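Local atomic coordinates of enterobactin synthetase component F-related protein (PDB entry 4OXI), a protein that probably activates glycine with ATP as an adenylation-domain ligase and binds glycyl-adenosine-5'-phosphate. Residues A[146-151]-A[169-174]; A[392-397]-A[415-420]; A[251-256]-A[329-334]. One frame throughout, in Å; residues are numbered along the deposited sequence.

Contact 1: A[146-151]-A[169-174]; sequences DSIMVD and LHIYAL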
# COMPACT_ATOMS: atom_id res chain seq x y z
N ASP A 146 10.25 -2.69 -19.03
CA ASP A 146 10.97 -3.88 -19.45
C ASP A 146 12.17 -4.17 -18.56
O ASP A 146 13.13 -4.79 -19.01
CB ASP A 146 11.41 -3.76 -20.91
CG ASP A 146 12.41 -2.62 -21.13
OD1 ASP A 146 12.71 -1.87 -20.16
OD2 ASP A 146 12.89 -2.48 -22.28
N SER A 147 12.13 -3.69 -17.31
CA SER A 147 13.25 -3.88 -16.39
C SER A 147 12.73 -4.45 -15.09
O SER A 147 11.76 -3.95 -14.52
CB SER A 147 13.96 -2.55 -16.13
OG SER A 147 14.46 -2.01 -17.35
N ILE A 148 13.37 -5.52 -14.62
CA ILE A 148 12.89 -6.20 -13.43
C ILE A 148 14.02 -6.50 -12.45
O ILE A 148 15.04 -7.10 -12.83
CB ILE A 148 12.22 -7.53 -13.79
CG1 ILE A 148 11.22 -7.33 -14.93
CG2 ILE A 148 11.47 -8.10 -12.57
CD1 ILE A 148 10.43 -8.63 -15.25
N MET A 149 13.83 -6.07 -11.20
CA MET A 149 14.76 -6.41 -10.13
C MET A 149 14.34 -7.71 -9.47
O MET A 149 13.19 -7.86 -9.04
CB MET A 149 14.76 -5.33 -9.05
CG MET A 149 15.78 -5.59 -7.96
SD MET A 149 17.39 -4.98 -8.47
CE MET A 149 18.38 -5.51 -7.07
N VAL A 150 15.27 -8.65 -9.38
CA VAL A 150 14.96 -9.97 -8.84
C VAL A 150 15.93 -10.29 -7.72
O VAL A 150 16.83 -9.50 -7.42
CB VAL A 150 15.02 -11.06 -9.95
CG1 VAL A 150 14.16 -10.66 -11.13
CG2 VAL A 150 16.47 -11.29 -10.42
N ASP A 151 15.74 -11.46 -7.10
CA ASP A 151 16.70 -12.02 -6.15
C ASP A 151 16.63 -13.54 -6.25
O ASP A 151 15.81 -14.06 -7.00
CB ASP A 151 16.39 -11.58 -4.72
CG ASP A 151 14.98 -12.00 -4.26
OD1 ASP A 151 14.47 -13.05 -4.70
OD2 ASP A 151 14.37 -11.27 -3.45
N LEU A 169 13.54 -8.65 -22.02
CA LEU A 169 13.45 -8.07 -20.69
C LEU A 169 14.85 -7.85 -20.15
O LEU A 169 15.78 -8.57 -20.50
CB LEU A 169 12.67 -8.97 -19.73
CG LEU A 169 11.18 -9.14 -20.03
CD1 LEU A 169 10.53 -10.03 -18.98
CD2 LEU A 169 10.50 -7.78 -20.10
N HIS A 170 15.00 -6.83 -19.31
CA HIS A 170 16.28 -6.56 -18.67
C HIS A 170 16.20 -6.84 -17.18
O HIS A 170 15.45 -6.18 -16.43
CB HIS A 170 16.71 -5.13 -18.97
CG HIS A 170 17.03 -4.91 -20.42
ND1 HIS A 170 18.32 -4.97 -20.91
CD2 HIS A 170 16.23 -4.68 -21.49
CE1 HIS A 170 18.29 -4.77 -22.22
NE2 HIS A 170 17.04 -4.58 -22.59
N ILE A 171 16.95 -7.86 -16.77
CA ILE A 171 16.86 -8.43 -15.43
C ILE A 171 18.01 -7.92 -14.58
O ILE A 171 19.17 -8.01 -14.99
CB ILE A 171 16.96 -9.95 -15.51
CG1 ILE A 171 15.97 -10.49 -16.55
CG2 ILE A 171 16.72 -10.58 -14.15
CD1 ILE A 171 14.53 -10.15 -16.26
N TYR A 172 17.70 -7.38 -13.40
CA TYR A 172 18.73 -6.84 -12.53
C TYR A 172 18.81 -7.64 -11.25
O TYR A 172 17.79 -8.08 -10.73
CB TYR A 172 18.48 -5.36 -12.23
CG TYR A 172 18.70 -4.49 -13.44
CD1 TYR A 172 19.93 -3.89 -13.67
CD2 TYR A 172 17.69 -4.30 -14.37
CE1 TYR A 172 20.15 -3.11 -14.79
CE2 TYR A 172 17.90 -3.52 -15.49
CZ TYR A 172 19.13 -2.93 -15.70
OH TYR A 172 19.33 -2.15 -16.82
N ALA A 173 20.02 -7.82 -10.73
CA ALA A 173 20.20 -8.52 -9.46
C ALA A 173 21.50 -8.08 -8.81
O ALA A 173 22.42 -7.64 -9.49
CB ALA A 173 20.19 -10.02 -9.69
N LEU A 174 21.56 -8.17 -7.48
CA LEU A 174 22.80 -7.91 -6.75
C LEU A 174 23.80 -9.06 -7.02
O LEU A 174 23.39 -10.13 -7.45
CB LEU A 174 22.50 -7.74 -5.26
CG LEU A 174 21.54 -6.59 -4.94
CD1 LEU A 174 21.08 -6.67 -3.49
CD2 LEU A 174 22.17 -5.24 -5.23
O HOH W 1 19.41 -9.16 -6.13
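Ile148 and Tyr172 lie on the two parallel strands of a beta-alpha-beta unit, 147-149 and 170-173, which helix 155-164 connects. The strands are neighbours in a five-stranded parallel sheet. Four backbone hydrogen bonds run between them. Ile148 uses both its polar atoms: its N donates to His170 O, and its O accepts from Tyr172 N at 2.7 Å. His170 N to Asp146 O and Val150 N to Tyr172 O extend the ladder at its two ends. Beyond the last bond, a water bridges Val150 O and Leu174 N.

One face carries Ser147, Met149, His170 and Tyr172. Met149 sends CG anti to its backbone N (chi1 -176°) and then bends at chi2. The Met149 and Tyr172 side chains cross at about a right angle, with Met149 SD 3.9 Å from Tyr172 CB. Met149 CE ends 4.0 Å from Leu174 CG. The His170 ring turns an edge to Asp146 O, while His170 ND1 is hydrogen-bonded to His192 NE2. On the other face Ile148 CD1 meets Leu169 CD1 at 4.0 Å, and Val150 CG2 lies 3.8 Å from Ile171 CG2. Two adjacent parallel strands joined through helix 155-164, which packs on the Ile148 and Ile171 face, make this a classic beta-alpha-beta crossover.

Contact 2: A[392-397]-A[415-420]; sequences ECLAII and GELLLS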
# COMPACT_ATOMS: atom_id res chain seq x y z
N GLU A 392 -8.43 22.80 3.55
CA GLU A 392 -8.91 22.96 2.17
C GLU A 392 -8.80 21.72 1.29
O GLU A 392 -8.92 21.81 0.07
CB GLU A 392 -8.25 24.16 1.47
CG GLU A 392 -8.36 25.45 2.27
CD GLU A 392 -7.98 26.67 1.46
OE1 GLU A 392 -7.08 26.58 0.59
OE2 GLU A 392 -8.60 27.73 1.71
N CYS A 393 -8.60 20.55 1.91
CA CYS A 393 -8.44 19.30 1.16
C CYS A 393 -9.68 18.43 1.09
O CYS A 393 -9.76 17.53 0.26
CB CYS A 393 -7.31 18.46 1.78
SG CYS A 393 -5.69 19.07 1.32
N LEU A 394 -10.63 18.67 1.98
CA LEU A 394 -11.76 17.77 2.12
C LEU A 394 -13.07 18.48 1.82
O LEU A 394 -13.25 19.65 2.18
CB LEU A 394 -11.83 17.21 3.53
CG LEU A 394 -10.61 16.46 4.05
CD1 LEU A 394 -10.89 15.92 5.43
CD2 LEU A 394 -10.25 15.31 3.12
N ALA A 395 -13.99 17.78 1.16
CA ALA A 395 -15.36 18.23 1.04
C ALA A 395 -16.29 17.03 1.17
O ALA A 395 -15.87 15.88 1.00
CB ALA A 395 -15.59 18.96 -0.27
N ILE A 396 -17.56 17.31 1.47
CA ILE A 396 -18.57 16.28 1.63
C ILE A 396 -19.72 16.63 0.70
O ILE A 396 -20.14 17.78 0.64
CB ILE A 396 -19.08 16.26 3.07
CG1 ILE A 396 -17.93 15.98 4.04
CG2 ILE A 396 -20.18 15.22 3.25
CD1 ILE A 396 -18.34 16.10 5.51
N ILE A 397 -20.20 15.66 -0.06
CA ILE A 397 -21.35 15.91 -0.92
C ILE A 397 -22.52 15.05 -0.44
O ILE A 397 -22.39 13.83 -0.32
CB ILE A 397 -21.03 15.69 -2.41
CG1 ILE A 397 -22.27 15.86 -3.27
CG2 ILE A 397 -20.42 14.32 -2.66
CD1 ILE A 397 -21.99 15.71 -4.75
N GLY A 415 -22.48 12.57 4.14
CA GLY A 415 -22.40 12.30 2.71
C GLY A 415 -21.08 11.68 2.28
O GLY A 415 -20.30 11.18 3.10
N GLU A 416 -20.81 11.72 0.98
CA GLU A 416 -19.60 11.13 0.44
C GLU A 416 -18.42 12.08 0.58
O GLU A 416 -18.54 13.27 0.27
CB GLU A 416 -19.79 10.74 -1.02
CG GLU A 416 -18.49 10.34 -1.70
CD GLU A 416 -18.70 9.75 -3.07
OE1 GLU A 416 -19.84 9.77 -3.56
OE2 GLU A 416 -17.70 9.27 -3.66
N LEU A 417 -17.29 11.56 1.03
CA LEU A 417 -16.08 12.34 1.20
C LEU A 417 -15.38 12.57 -0.13
O LEU A 417 -15.19 11.63 -0.90
CB LEU A 417 -15.13 11.61 2.16
CG LEU A 417 -13.89 12.37 2.64
CD1 LEU A 417 -14.32 13.61 3.37
CD2 LEU A 417 -13.04 11.48 3.56
N LEU A 418 -14.98 13.82 -0.39
CA LEU A 418 -14.26 14.17 -1.60
C LEU A 418 -12.86 14.61 -1.20
O LEU A 418 -12.68 15.29 -0.19
CB LEU A 418 -14.95 15.31 -2.34
CG LEU A 418 -16.40 15.11 -2.78
CD1 LEU A 418 -16.89 16.32 -3.55
CD2 LEU A 418 -16.51 13.87 -3.64
N LEU A 419 -11.86 14.23 -2.00
CA LEU A 419 -10.48 14.54 -1.67
C LEU A 419 -9.87 15.44 -2.74
O LEU A 419 -10.21 15.35 -3.92
CB LEU A 419 -9.66 13.25 -1.55
CG LEU A 419 -10.30 12.18 -0.65
CD1 LEU A 419 -9.51 10.89 -0.74
CD2 LEU A 419 -10.35 12.66 0.79
N SER A 420 -8.96 16.31 -2.32
CA SER A 420 -8.21 17.12 -3.27
C SER A 420 -6.88 17.51 -2.65
O SER A 420 -6.61 17.18 -1.50
CB SER A 420 -8.99 18.39 -3.62
OG SER A 420 -9.14 19.19 -2.46
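Leu394 and Leu419 are neighbours across an antiparallel pair, strands 394-397 and 416-419, within a curled antiparallel sheet. Ala395 and Leu418 form one hydrogen-bonded pair, with Leu418 N to Ala395 O at 2.6 Å. Ile397 and Glu416 form the next. Both pairs are bonded in both directions.

On the face of Leu394, Ile396, Leu417 and Leu419, Leu394 and Leu419 lie side by side and point the same way. Their CD2 methyls touch closely, Leu394 CD2 to Leu419 CD2 being 3.5 Å. Leu417 CD1 reaches the partner strand, 3.6 Å from Ala395 O. Leu461 of strand 460-466 touches Leu394, Ile396 and Leu417. Gly415 offers a hollow where it has no side chain, and the CG2 branch of Ile396 fills it, 3.6 Å from Gly415 N.

On the other face the small Ala395 sits opposite the larger Leu418, and Trp447 touches both. Ile397 has CG1 anti to its backbone N (chi1 176°), which turns the CG2 branch to the partner strand. This methyl is the bump between Glu416 and Leu418, 4.0 Å from Glu416 CB and 4.1 Å from Leu418 CD2. The Glu416 carboxylate is held by Arg467 and Gly451 N.

At the Cys393 end of the ladder, Ser420 grips Cys393 O twice. Ser420 N comes in the carbonyl plane, whereas Ser420 OG, which also bonds Arg445, stands above that plane at 3.2 Å from Cys393 O.

Contact 3: A[251-256]-A[329-334]; sequences PLNAQD and SLRLSF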
# COMPACT_ATOMS: atom_id res chain seq x y z
N PRO A 251 7.36 13.33 14.45
CA PRO A 251 8.78 13.19 14.10
C PRO A 251 9.44 12.02 14.81
O PRO A 251 9.16 11.76 15.98
CB PRO A 251 9.39 14.52 14.57
CG PRO A 251 8.48 14.98 15.68
CD PRO A 251 7.10 14.52 15.29
N LEU A 252 10.31 11.30 14.10
CA LEU A 252 11.08 10.22 14.70
C LEU A 252 12.50 10.70 14.89
O LEU A 252 12.87 11.75 14.40
CB LEU A 252 11.11 9.00 13.77
CG LEU A 252 9.77 8.43 13.32
CD1 LEU A 252 9.96 7.17 12.45
CD2 LEU A 252 8.93 8.14 14.54
N ASN A 253 13.30 9.91 15.59
CA ASN A 253 14.73 10.16 15.65
C ASN A 253 15.48 8.90 15.20
O ASN A 253 14.87 7.84 15.04
CB ASN A 253 15.15 10.51 17.07
CG ASN A 253 14.76 9.44 18.05
OD1 ASN A 253 15.42 8.42 18.14
ND2 ASN A 253 13.65 9.65 18.77
N ALA A 254 16.79 9.01 15.03
CA ALA A 254 17.61 7.91 14.54
C ALA A 254 17.63 6.69 15.45
O ALA A 254 18.15 5.64 15.07
CB ALA A 254 19.04 8.39 14.27
N GLN A 255 17.09 6.80 16.66
CA GLN A 255 17.09 5.65 17.56
C GLN A 255 15.82 4.83 17.39
O GLN A 255 15.67 3.77 18.00
CB GLN A 255 17.26 6.07 19.03
CG GLN A 255 18.46 6.98 19.26
CD GLN A 255 19.68 6.57 18.45
OE1 GLN A 255 20.06 5.40 18.44
NE2 GLN A 255 20.28 7.53 17.76
N ASP A 256 14.91 5.32 16.56
CA ASP A 256 13.64 4.64 16.35
C ASP A 256 13.82 3.37 15.50
O ASP A 256 14.73 3.29 14.67
CB ASP A 256 12.61 5.58 15.72
CG ASP A 256 11.91 6.49 16.76
OD1 ASP A 256 11.40 5.95 17.76
OD2 ASP A 256 11.87 7.73 16.57
N SER A 329 7.98 -0.90 24.28
CA SER A 329 8.85 -0.19 23.34
C SER A 329 8.09 0.60 22.26
O SER A 329 8.66 1.49 21.63
CB SER A 329 9.84 -1.15 22.67
OG SER A 329 9.17 -1.98 21.71
N LEU A 330 6.80 0.29 22.06
CA LEU A 330 6.06 0.80 20.90
C LEU A 330 5.45 2.17 21.15
O LEU A 330 4.31 2.27 21.63
CB LEU A 330 4.95 -0.18 20.51
CG LEU A 330 4.71 -0.42 19.01
CD1 LEU A 330 3.31 -0.94 18.76
CD2 LEU A 330 5.01 0.81 18.18
N ARG A 331 6.17 3.23 20.82
CA ARG A 331 5.74 4.58 21.22
C ARG A 331 4.78 5.22 20.23
O ARG A 331 4.05 6.16 20.57
CB ARG A 331 6.94 5.49 21.48
CG ARG A 331 7.63 6.05 20.24
CD ARG A 331 8.86 6.87 20.66
NE ARG A 331 9.51 7.51 19.52
CZ ARG A 331 9.09 8.64 18.96
NH1 ARG A 331 8.01 9.26 19.41
NH2 ARG A 331 9.75 9.15 17.92
N LEU A 332 4.76 4.71 19.00
CA LEU A 332 3.81 5.19 18.00
C LEU A 332 3.18 4.04 17.22
O LEU A 332 3.88 3.31 16.51
CB LEU A 332 4.48 6.18 17.04
CG LEU A 332 4.71 7.63 17.50
CD1 LEU A 332 5.74 8.31 16.61
CD2 LEU A 332 3.41 8.42 17.50
N SER A 333 1.86 3.91 17.33
CA SER A 333 1.11 2.86 16.66
C SER A 333 0.16 3.50 15.67
O SER A 333 -0.75 4.24 16.07
CB SER A 333 0.27 2.07 17.67
OG SER A 333 1.09 1.29 18.52
N PHE A 334 0.36 3.23 14.38
CA PHE A 334 -0.57 3.75 13.38
C PHE A 334 -1.40 2.61 12.80
O PHE A 334 -0.88 1.51 12.58
CB PHE A 334 0.17 4.44 12.23
CG PHE A 334 0.98 5.65 12.63
CD1 PHE A 334 0.43 6.92 12.58
CD2 PHE A 334 2.32 5.51 12.99
CE1 PHE A 334 1.19 8.04 12.92
CE2 PHE A 334 3.07 6.61 13.33
CZ PHE A 334 2.51 7.89 13.29
O HOH W 2 7.29 11.74 17.79
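Asp256 and Arg331 form the salt bridge that dominates this contact. It joins the loop between helix 236-249 and strand 257-260 to the residues leading into strand 332-336. Arg331 grips the carboxylate side-on. Its NE donates to Asp256 OD1 at 3.0 Å and its NH2 to Asp256 OD2 at 2.9 Å. Both oxygens are met on their syn sides, and the two flat groups are turned 31° apart. The arginine chain is extended from CG to NE, which carries the guanidinium across to the loop.

Arg331 NH2 also makes a weak hydrogen bond to Pro251 O, which lies at the guanidinium edge. A water links that same oxygen to Arg331 NH1. Asp256 OD2 takes a second bond, from Asn253 N at 2.8 Å on its anti side. Asp256 OD1 is also bonded to Thr304. Asn253 OD1 accepts from Gln255 N in an Asx turn, within the type I turn 253-256.

The apolar part is small: Leu252 CD2 lies 3.8 Å from Leu332 CD1. The same methyl packs obliquely by the guanidinium.

With several donors on its oxygens, the buried Asp256 carboxylate is fixed in rotation. It is probably stabilised as an anion and ties the turn to the arginine.

Along the chain, contact 1 comes first, then contact 3, and contact 2 last. Each closes before the next opens, and none touches another. Contacts 1 and 2 lie on opposite sides of the chain's centre, with their own centres 41 Å apart. Contacts 2 and 3 come nearest, about 16 Å between closest atoms. Contact 1 pairs strands of the parallel sheet, and contact 2 pairs strands of the antiparallel one. Contact 3 links a loop before strand 257-260 to strand 332-336, which belong to two different mixed sheets. The three thus hold together separate sheets of the adenylation fold. Contact 2 lies near the bound glycyl-adenosine-5'-phosphate, with the Leu419 side chain about 7 Å from it.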